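Local coordinates for protein manganese lipoxygenase (Gaeumannomyces graminis, PDB 5FX8) that uses a catalytic manganese ion to oxygenate linoleic and alpha-linolenic acids to 11S- and 13R-hydroperoxy fatty acids, at residues R59-Y72 / I299-H312. Residues are numbered along the deposited sequence; the frame is centred on the assembly and turned at random.
Sequences RNASIARKRELFLY and IVHEAAFRTLSDRH. With NAG (2-acetamido-2-deoxy-beta-D-glucopyranose), chain E.
Phe305 and Phe70 meet edge to face in a tilted pair: CD2 of Phe305 sits over the centre of the Phe70 ring, planes at 52° and centroids 4.7 Å apart. At the edge of Phe70 lies the backbone of Glu302. One face of Phe305 carries Lys66, whose CD makes a CH-pi contact and whose NZ, 4.1 Å from the ring centroid, a cation-pi contact. The Tyr72 ring turns its edge to Glu302 OE1, while its CZ reaches Arg306 CD at 3.4 Å. Over one face of the Arg67 guanidinium stands NH2 of Arg306, planes 55° apart.

A bend at chi3 (-64°) brings the Lys66 ammonium over the ring, to the end of helix 268-305 and the loop after it. Lys66 NZ donates to Phe305 O, in its carbonyl plane, to Leu308 O, nearly along the C=O axis, and to Asp310 OD1 in a salt bridge of 2.9 Å, met from above the carboxylate plane. The arginines exchange bonds at the other flank: Arg67 NH1 donates to Arg306 O at 2.9 Å, and Arg306 NH1 to Phe70 O at 2.7 Å and, at greater length, to Arg67 O. One turn before Lys66, Ile63 CD1 rests against Thr307 O and Ser309 N and CB, and a water joins Arg59 O to Ser309 OG.

Helix 56-69, which bears the glycan on Asn60, is thus clamped to the end of helix 268-305, which supplies the manganese ligands His290 and His294, and to the following loop. Glu442 pairs with both Arg67 and Arg306, so its charge probably offsets the repulsion between their guanidinium groups.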
ATOM      1  N   ARG A  59      14.061   5.541 -34.371  1.00 11.40           N
ATOM      2  CA  ARG A  59      14.062   5.526 -32.911  1.00 10.47           C
ATOM      3  C   ARG A  59      14.131   6.943 -32.368  1.00 10.13           C
ATOM      4  O   ARG A  59      13.332   7.356 -31.517  1.00 11.74           O
ATOM      5  CB  ARG A  59      15.237   4.667 -32.438  1.00  9.55           C
ATOM      6  CG  ARG A  59      15.429   4.502 -30.954  1.00 10.27           C
ATOM      7  CD  ARG A  59      16.433   3.390 -30.667  1.00  9.93           C
ATOM      8  NE  ARG A  59      16.675   3.168 -29.248  1.00  9.90           N
ATOM      9  CZ  ARG A  59      16.958   1.995 -28.722  1.00  9.85           C
ATOM     10  NH1 ARG A  59      17.043   0.942 -29.496  1.00 10.93           N
ATOM     11  NH2 ARG A  59      17.153   1.874 -27.432  1.00  9.80           N
ATOM     12  N   ASN A  60      15.042   7.721 -32.914  1.00 10.65           N
ATOM     13  CA  ASN A  60      15.092   9.138 -32.614  1.00 10.81           C
ATOM     14  C   ASN A  60      13.767   9.836 -32.931  1.00 10.79           C
ATOM     15  O   ASN A  60      13.340  10.728 -32.194  1.00 10.60           O
ATOM     16  CB  ASN A  60      16.247   9.751 -33.383  1.00  9.79           C
ATOM     17  CG  ASN A  60      17.568   9.616 -32.657  1.00 11.63           C
ATOM     18  OD1 ASN A  60      17.636   9.100 -31.539  1.00 19.28           O
ATOM     19  ND2 ASN A  60      18.639  10.095 -33.301  1.00 12.55           N
ATOM     20  N   ALA A  61      13.095   9.453 -34.014  1.00 10.86           N
ATOM     21  CA  ALA A  61      11.861  10.161 -34.347  1.00 11.93           C
ATOM     22  C   ALA A  61      10.777   9.884 -33.318  1.00 11.85           C
ATOM     23  O   ALA A  61      10.015  10.786 -32.945  1.00 18.34           O
ATOM     24  CB  ALA A  61      11.376   9.791 -35.743  1.00  7.91           C
ATOM     25  N   SER A  62      10.688   8.645 -32.843  1.00 11.01           N
ATOM     26  CA  SER A  62       9.653   8.347 -31.869  1.00 10.19           C
ATOM     27  C   SER A  62       9.911   9.091 -30.578  1.00 11.46           C
ATOM     28  O   SER A  62       8.978   9.608 -29.958  1.00 12.19           O
ATOM     29  CB  SER A  62       9.571   6.858 -31.628  1.00  9.33           C
ATOM     30  OG  SER A  62       9.337   6.213 -32.849  1.00 16.62           O
ATOM     31  N   ILE A  63      11.177   9.190 -30.174  1.00 10.80           N
ATOM     32  CA  ILE A  63      11.487   9.998 -29.001  1.00 10.73           C
ATOM     33  C   ILE A  63      11.077  11.449 -29.223  1.00 11.50           C
ATOM     34  O   ILE A  63      10.510  12.101 -28.333  1.00 11.27           O
ATOM     35  CB  ILE A  63      12.971   9.876 -28.641  1.00  9.04           C
ATOM     36  CG1 ILE A  63      13.265   8.443 -28.230  1.00  9.21           C
ATOM     37  CG2 ILE A  63      13.305  10.811 -27.519  1.00  8.20           C
ATOM     38  CD1 ILE A  63      14.705   8.115 -28.213  1.00  8.76           C
ATOM     39  N   ALA A  64      11.345  11.981 -30.409  1.00 11.95           N
ATOM     40  CA  ALA A  64      11.034  13.389 -30.605  1.00 11.30           C
ATOM     41  C   ALA A  64       9.536  13.621 -30.543  1.00 13.22           C
ATOM     42  O   ALA A  64       9.091  14.680 -30.097  1.00 14.38           O
ATOM     43  CB  ALA A  64      11.605  13.892 -31.913  1.00  9.06           C
ATOM     44  N   ARG A  65       8.745  12.627 -30.937  1.00 13.91           N
ATOM     45  CA  ARG A  65       7.303  12.777 -30.875  1.00 17.11           C
ATOM     46  C   ARG A  65       6.757  12.576 -29.460  1.00 16.72           C
ATOM     47  O   ARG A  65       5.816  13.267 -29.064  1.00 17.68           O
ATOM     48  CB  ARG A  65       6.646  11.826 -31.867  1.00 18.41           C
ATOM     49  CG  ARG A  65       5.164  11.996 -31.942  1.00 29.47           C
ATOM     50  CD  ARG A  65       4.660  12.583 -33.262  1.00 38.95           C
ATOM     51  NE  ARG A  65       3.196  12.661 -33.271  1.00 45.59           N
ATOM     52  CZ  ARG A  65       2.391  11.648 -33.592  1.00 51.10           C
ATOM     53  NH1 ARG A  65       2.894  10.464 -33.927  1.00 51.09           N
ATOM     54  NH2 ARG A  65       1.078  11.816 -33.565  1.00 50.90           N
ATOM     55  N   LYS A  66       7.344  11.674 -28.670  1.00 13.26           N
ATOM     56  CA  LYS A  66       7.055  11.675 -27.240  1.00 12.38           C
ATOM     57  C   LYS A  66       7.333  13.034 -26.612  1.00 12.26           C
ATOM     58  O   LYS A  66       6.595  13.473 -25.732  1.00 12.47           O
ATOM     59  CB  LYS A  66       7.875  10.604 -26.528  1.00 12.91           C
ATOM     60  CG  LYS A  66       7.363   9.197 -26.731  1.00 14.64           C
ATOM     61  CD  LYS A  66       7.807   8.266 -25.617  1.00 13.82           C
ATOM     62  CE  LYS A  66       9.299   8.111 -25.612  1.00 13.08           C
ATOM     63  NZ  LYS A  66       9.812   7.188 -24.576  1.00  9.94           N
ATOM     64  N   ARG A  67       8.412  13.705 -27.019  1.00 12.09           N
ATOM     65  CA  ARG A  67       8.711  14.997 -26.405  1.00 10.62           C
ATOM     66  C   ARG A  67       7.737  16.091 -26.812  1.00 13.29           C
ATOM     67  O   ARG A  67       7.712  17.148 -26.168  1.00 18.47           O
ATOM     68  CB  ARG A  67      10.135  15.438 -26.725  1.00  8.87           C
ATOM     69  CG  ARG A  67      11.169  14.570 -26.065  1.00 10.78           C
ATOM     70  CD  ARG A  67      12.599  14.807 -26.573  1.00  9.89           C
ATOM     71  NE  ARG A  67      13.062  16.109 -26.174  1.00  6.83           N
ATOM     72  CZ  ARG A  67      13.661  16.380 -25.030  1.00  7.45           C
ATOM     73  NH1 ARG A  67      13.894  15.425 -24.154  1.00  7.20           N
ATOM     74  NH2 ARG A  67      14.036  17.616 -24.772  1.00  7.84           N
ATOM     75  N   GLU A  68       6.941  15.888 -27.848  1.00 14.82           N
ATOM     76  CA  GLU A  68       5.945  16.899 -28.154  1.00 18.64           C
ATOM     77  C   GLU A  68       4.644  16.686 -27.404  1.00 14.19           C
ATOM     78  O   GLU A  68       3.862  17.620 -27.280  1.00 18.62           O
ATOM     79  CB  GLU A  68       5.651  16.940 -29.654  1.00 19.72           C
ATOM     80  CG  GLU A  68       6.701  17.647 -30.482  1.00 27.20           C
ATOM     81  CD  GLU A  68       6.430  17.589 -31.983  1.00 47.16           C
ATOM     82  OE1 GLU A  68       6.220  16.480 -32.542  1.00 38.88           O
ATOM     83  OE2 GLU A  68       6.435  18.674 -32.602  1.00 54.32           O
ATOM     84  N   LEU A  69       4.396  15.498 -26.899  1.00 13.37           N
ATOM     85  CA  LEU A  69       3.097  15.175 -26.361  1.00 14.51           C
ATOM     86  C   LEU A  69       3.117  14.850 -24.879  1.00 13.30           C
ATOM     87  O   LEU A  69       2.049  14.816 -24.264  1.00 12.58           O
ATOM     88  CB  LEU A  69       2.481  14.001 -27.134  1.00 15.50           C
ATOM     89  CG  LEU A  69       2.487  14.102 -28.655  1.00 16.88           C
ATOM     90  CD1 LEU A  69       1.972  12.840 -29.295  1.00 20.34           C
ATOM     91  CD2 LEU A  69       1.624  15.211 -29.029  1.00 13.93           C
ATOM     92  N   PHE A  70       4.288  14.612 -24.291  1.00 11.96           N
ATOM     93  CA  PHE A  70       4.414  14.317 -22.868  1.00 10.57           C
ATOM     94  C   PHE A  70       5.222  15.434 -22.223  1.00  9.87           C
ATOM     95  O   PHE A  70       6.443  15.474 -22.339  1.00  8.89           O
ATOM     96  CB  PHE A  70       5.038  12.965 -22.695  1.00  9.71           C
ATOM     97  CG  PHE A  70       5.161  12.503 -21.297  1.00  9.64           C
ATOM     98  CD1 PHE A  70       6.212  12.922 -20.487  1.00  9.36           C
ATOM     99  CD2 PHE A  70       4.297  11.546 -20.813  1.00 11.06           C
ATOM    100  CE1 PHE A  70       6.349  12.427 -19.194  1.00  9.51           C
ATOM    101  CE2 PHE A  70       4.429  11.058 -19.532  1.00  9.71           C
ATOM    102  CZ  PHE A  70       5.457  11.494 -18.723  1.00  9.29           C
ATOM    103  N   LEU A  71       4.534  16.344 -21.538  1.00 11.22           N
ATOM    104  CA  LEU A  71       5.088  17.623 -21.123  1.00 10.60           C
ATOM    105  C   LEU A  71       5.153  17.710 -19.614  1.00 10.55           C
ATOM    106  O   LEU A  71       4.434  17.013 -18.895  1.00 16.93           O
ATOM    107  CB  LEU A  71       4.258  18.788 -21.673  1.00  9.69           C
ATOM    108  CG  LEU A  71       3.948  18.751 -23.185  1.00 10.61           C
ATOM    109  CD1 LEU A  71       3.041  19.856 -23.596  1.00 12.36           C
ATOM    110  CD2 LEU A  71       5.182  18.886 -23.978  1.00 10.09           C
ATOM    111  N   TYR A  72       6.038  18.574 -19.141  1.00  8.41           N
ATOM    112  CA  TYR A  72       6.122  18.862 -17.722  1.00  7.89           C
ATOM    113  C   TYR A  72       5.024  19.841 -17.361  1.00  9.06           C
ATOM    114  O   TYR A  72       4.993  20.955 -17.888  1.00 13.98           O
ATOM    115  CB  TYR A  72       7.477  19.451 -17.359  1.00  7.42           C
ATOM    116  CG  TYR A  72       8.631  18.546 -17.597  1.00  7.93           C
ATOM    117  CD1 TYR A  72       8.709  17.321 -16.969  1.00  9.26           C
ATOM    118  CD2 TYR A  72       9.655  18.920 -18.435  1.00  7.31           C
ATOM    119  CE1 TYR A  72       9.759  16.496 -17.190  1.00  7.59           C
ATOM    120  CE2 TYR A  72      10.689  18.113 -18.652  1.00  8.58           C
ATOM    121  CZ  TYR A  72      10.738  16.900 -18.031  1.00  7.41           C
ATOM    122  OH  TYR A  72      11.798  16.088 -18.266  1.00  9.03           O
ATOM    123  N   ILE A 299       9.151  12.230 -11.120  1.00  6.91           N
ATOM    124  CA  ILE A 299       9.894  13.194 -11.922  1.00  6.83           C
ATOM    125  C   ILE A 299      11.074  12.522 -12.603  1.00  6.37           C
ATOM    126  O   ILE A 299      11.399  12.845 -13.749  1.00 15.10           O
ATOM    127  CB  ILE A 299      10.305  14.429 -11.081  1.00  8.67           C
ATOM    128  CG1 ILE A 299      10.766  15.584 -11.963  1.00  6.16           C
ATOM    129  CG2 ILE A 299      11.404  14.146 -10.085  1.00  6.65           C
ATOM    130  CD1 ILE A 299       9.862  15.900 -13.068  1.00  6.35           C
ATOM    131  N   VAL A 300      11.705  11.550 -11.937  1.00 11.74           N
ATOM    132  CA  VAL A 300      12.797  10.800 -12.574  1.00  6.99           C
ATOM    133  C   VAL A 300      12.275   9.981 -13.742  1.00  6.22           C
ATOM    134  O   VAL A 300      12.898   9.910 -14.803  1.00 27.39           O
ATOM    135  CB  VAL A 300      13.518   9.905 -11.542  1.00  7.64           C
ATOM    136  CG1 VAL A 300      14.537   8.978 -12.247  1.00  6.38           C
ATOM    137  CG2 VAL A 300      14.174  10.758 -10.475  1.00  6.50           C
ATOM    138  N   HIS A 301      11.130   9.354 -13.567  1.00  6.31           N
ATOM    139  CA  HIS A 301      10.532   8.644 -14.673  1.00  9.88           C
ATOM    140  C   HIS A 301      10.051   9.589 -15.773  1.00  9.31           C
ATOM    141  O   HIS A 301      10.049   9.202 -16.934  1.00  8.53           O
ATOM    142  CB  HIS A 301       9.399   7.780 -14.156  1.00  5.80           C
ATOM    143  CG  HIS A 301       8.644   7.075 -15.227  1.00  5.48           C
ATOM    144  ND1 HIS A 301       7.664   7.689 -15.976  1.00  9.27           N
ATOM    145  CD2 HIS A 301       8.711   5.803 -15.670  1.00  5.46           C
ATOM    146  CE1 HIS A 301       7.159   6.827 -16.836  1.00 11.80           C
ATOM    147  NE2 HIS A 301       7.788   5.678 -16.678  1.00  7.14           N
ATOM    148  N   GLU A 302       9.627  10.809 -15.456  1.00  7.96           N
ATOM    149  CA  GLU A 302       9.216  11.737 -16.507  1.00  6.88           C
ATOM    150  C   GLU A 302      10.393  12.087 -17.393  1.00  8.54           C
ATOM    151  O   GLU A 302      10.312  12.056 -18.636  1.00 10.22           O
ATOM    152  CB  GLU A 302       8.651  13.024 -15.900  1.00  6.99           C
ATOM    153  CG  GLU A 302       7.302  12.883 -15.325  1.00  7.32           C
ATOM    154  CD  GLU A 302       6.818  14.109 -14.604  1.00  7.90           C
ATOM    155  OE1 GLU A 302       6.691  15.201 -15.196  1.00  8.96           O
ATOM    156  OE2 GLU A 302       6.539  13.969 -13.416  1.00  9.19           O
ATOM    157  N   ALA A 303      11.494  12.466 -16.749  1.00  7.26           N
ATOM    158  CA  ALA A 303      12.684  12.812 -17.489  1.00  6.64           C
ATOM    159  C   ALA A 303      13.136  11.633 -18.349  1.00 10.33           C
ATOM    160  O   ALA A 303      13.490  11.819 -19.520  1.00 14.34           O
ATOM    161  CB  ALA A 303      13.751  13.287 -16.504  1.00  6.62           C
ATOM    162  N   ALA A 304      13.046  10.400 -17.819  1.00 10.83           N
ATOM    163  CA  ALA A 304      13.416   9.232 -18.618  1.00  6.72           C
ATOM    164  C   ALA A 304      12.478   9.035 -19.802  1.00 10.08           C
ATOM    165  O   ALA A 304      12.930   8.766 -20.917  1.00 13.13           O
ATOM    166  CB  ALA A 304      13.454   7.965 -17.762  1.00  6.12           C
ATOM    167  N   PHE A 305      11.171   9.131 -19.580  1.00  6.75           N
ATOM    168  CA  PHE A 305      10.228   8.891 -20.671  1.00  7.24           C
ATOM    169  C   PHE A 305      10.422   9.886 -21.808  1.00  7.00           C
ATOM    170  O   PHE A 305      10.259   9.535 -22.973  1.00  6.86           O
ATOM    171  CB  PHE A 305       8.801   8.953 -20.133  1.00  7.24           C
ATOM    172  CG  PHE A 305       7.764   8.406 -21.057  1.00  9.32           C
ATOM    173  CD1 PHE A 305       7.614   7.050 -21.232  1.00  8.61           C
ATOM    174  CD2 PHE A 305       6.893   9.259 -21.713  1.00 10.00           C
ATOM    175  CE1 PHE A 305       6.643   6.567 -22.060  1.00 10.32           C
ATOM    176  CE2 PHE A 305       5.913   8.781 -22.535  1.00  8.84           C
ATOM    177  CZ  PHE A 305       5.778   7.449 -22.712  1.00  9.78           C
ATOM    178  N   ARG A 306      10.804  11.108 -21.486  1.00 11.26           N
ATOM    179  CA  ARG A 306      11.115  12.113 -22.493  1.00  7.53           C
ATOM    180  C   ARG A 306      12.447  11.914 -23.227  1.00  9.01           C
ATOM    181  O   ARG A 306      12.751  12.720 -24.108  1.00 11.20           O
ATOM    182  CB  ARG A 306      11.104  13.496 -21.838  1.00  7.22           C
ATOM    183  CG  ARG A 306       9.725  13.903 -21.373  1.00  6.98           C
ATOM    184  CD  ARG A 306       9.720  15.286 -20.864  1.00 12.33           C
ATOM    185  NE  ARG A 306      10.499  16.158 -21.723  1.00  7.96           N
ATOM    186  CZ  ARG A 306      10.016  16.818 -22.767  1.00 10.53           C
ATOM    187  NH1 ARG A 306       8.734  16.722 -23.095  1.00 12.22           N
ATOM    188  NH2 ARG A 306      10.823  17.579 -23.477  1.00  9.11           N
ATOM    189  N   THR A 307      13.240  10.882 -22.928  1.00 12.54           N
ATOM    190  CA  THR A 307      14.600  10.811 -23.468  1.00  7.98           C
ATOM    191  C   THR A 307      15.022   9.403 -23.882  1.00  8.21           C
ATOM    192  O   THR A 307      15.706   9.239 -24.892  1.00  8.22           O
ATOM    193  CB  THR A 307      15.629  11.330 -22.454  1.00 10.15           C
ATOM    194  OG1 THR A 307      15.397  10.723 -21.174  1.00 15.60           O
ATOM    195  CG2 THR A 307      15.629  12.837 -22.347  1.00  6.55           C
ATOM    196  N   LEU A 308      14.670   8.392 -23.094  1.00  8.11           N
ATOM    197  CA  LEU A 308      14.939   7.014 -23.462  1.00  7.84           C
ATOM    198  C   LEU A 308      13.870   6.514 -24.416  1.00  8.72           C
ATOM    199  O   LEU A 308      12.688   6.847 -24.287  1.00  8.38           O
ATOM    200  CB  LEU A 308      14.957   6.099 -22.244  1.00  7.25           C
ATOM    201  CG  LEU A 308      15.742   6.536 -21.036  1.00  7.47           C
ATOM    202  CD1 LEU A 308      15.555   5.542 -19.942  1.00  7.40           C
ATOM    203  CD2 LEU A 308      17.159   6.617 -21.433  1.00  8.15           C
ATOM    204  N   SER A 309      14.294   5.688 -25.363  1.00 10.40           N
ATOM    205  CA  SER A 309      13.351   5.070 -26.269  1.00 10.12           C
ATOM    206  C   SER A 309      12.442   4.136 -25.495  1.00 12.92           C
ATOM    207  O   SER A 309      12.818   3.583 -24.466  1.00 18.68           O
ATOM    208  CB  SER A 309      14.101   4.297 -27.350  1.00 10.21           C
ATOM    209  OG  SER A 309      13.234   3.601 -28.217  1.00 10.91           O
ATOM    210  N   ASP A 310      11.242   3.942 -26.000  1.00  9.37           N
ATOM    211  CA  ASP A 310      10.435   2.897 -25.423  1.00  9.99           C
ATOM    212  C   ASP A 310      11.115   1.526 -25.520  1.00 10.93           C
ATOM    213  O   ASP A 310      10.832   0.649 -24.697  1.00 11.09           O
ATOM    214  CB  ASP A 310       9.065   2.916 -26.082  1.00 11.95           C
ATOM    215  CG  ASP A 310       8.195   4.096 -25.624  1.00 16.55           C
ATOM    216  OD1 ASP A 310       8.393   4.691 -24.522  1.00 13.79           O
ATOM    217  OD2 ASP A 310       7.262   4.414 -26.381  1.00 25.30           O
ATOM    218  N   ARG A 311      12.032   1.323 -26.466  1.00 14.19           N
ATOM    219  CA  ARG A 311      12.711   0.034 -26.600  1.00 12.40           C
ATOM    220  C   ARG A 311      14.003  -0.047 -25.810  1.00 10.31           C
ATOM    221  O   ARG A 311      14.659  -1.077 -25.841  1.00 20.52           O
ATOM    222  CB  ARG A 311      12.984  -0.285 -28.073  1.00 11.78           C
ATOM    223  CG  ARG A 311      11.725  -0.298 -28.907  1.00 12.82           C
ATOM    224  CD  ARG A 311      11.964  -0.744 -30.342  1.00 24.19           C
ATOM    225  NE  ARG A 311      12.600   0.250 -31.214  1.00 17.96           N
ATOM    226  CZ  ARG A 311      13.795   0.098 -31.775  1.00 15.73           C
ATOM    227  NH1 ARG A 311      14.507  -0.997 -31.552  1.00 19.62           N
ATOM    228  NH2 ARG A 311      14.285   1.042 -32.558  1.00 17.84           N
ATOM    229  N   HIS A 312      14.357   0.985 -25.095  1.00  9.73           N
ATOM    230  CA  HIS A 312      15.517   0.961 -24.220  1.00  8.83           C
ATOM    231  C   HIS A 312      15.269   0.076 -23.000  1.00 10.59           C
ATOM    232  O   HIS A 312      14.236   0.211 -22.343  1.00  9.64           O
ATOM    233  CB  HIS A 312      15.824   2.359 -23.780  1.00  7.93           C
ATOM    234  CG  HIS A 312      17.200   2.530 -23.254  1.00  7.66           C
ATOM    235  ND1 HIS A 312      17.650   1.881 -22.136  1.00  8.54           N
ATOM    236  CD2 HIS A 312      18.228   3.281 -23.692  1.00  7.57           C
ATOM    237  CE1 HIS A 312      18.897   2.228 -21.901  1.00  9.44           C
ATOM    238  NE2 HIS A 312      19.271   3.075 -22.834  1.00  8.48           N
TER
HETATM  239  C1  NAG E   1      20.001  10.134 -32.846  1.00 11.28           C
HETATM  240  C2  NAG E   1      20.974  10.333 -34.015  1.00 12.14           C
HETATM  241  C3  NAG E   1      22.400  10.541 -33.501  1.00 13.86           C
HETATM  242  C4  NAG E   1      22.437  11.631 -32.442  1.00 13.14           C
HETATM  243  C5  NAG E   1      21.432  11.297 -31.355  1.00 12.05           C
HETATM  244  C6  NAG E   1      21.346  12.339 -30.280  1.00 12.07           C
HETATM  245  C7  NAG E   1      20.493   9.233 -36.168  1.00 15.41           C
HETATM  246  C8  NAG E   1      20.577   7.943 -36.940  1.00 11.15           C
HETATM  247  N2  NAG E   1      20.939   9.190 -34.911  1.00 11.89           N
HETATM  248  O3  NAG E   1      23.282  10.832 -34.584  1.00 13.56           O
HETATM  249  O4  NAG E   1      23.726  11.710 -31.849  1.00 14.64           O
HETATM  250  O5  NAG E   1      20.131  11.196 -31.935  1.00 11.65           O
HETATM  251  O6  NAG E   1      20.921  13.570 -30.837  1.00 18.43           O
HETATM  252  O7  NAG E   1      20.042  10.253 -36.659  1.00 14.64           O
HETATM  253  O   HOH W   1      12.004   5.147 -30.133  1.00  9.40           O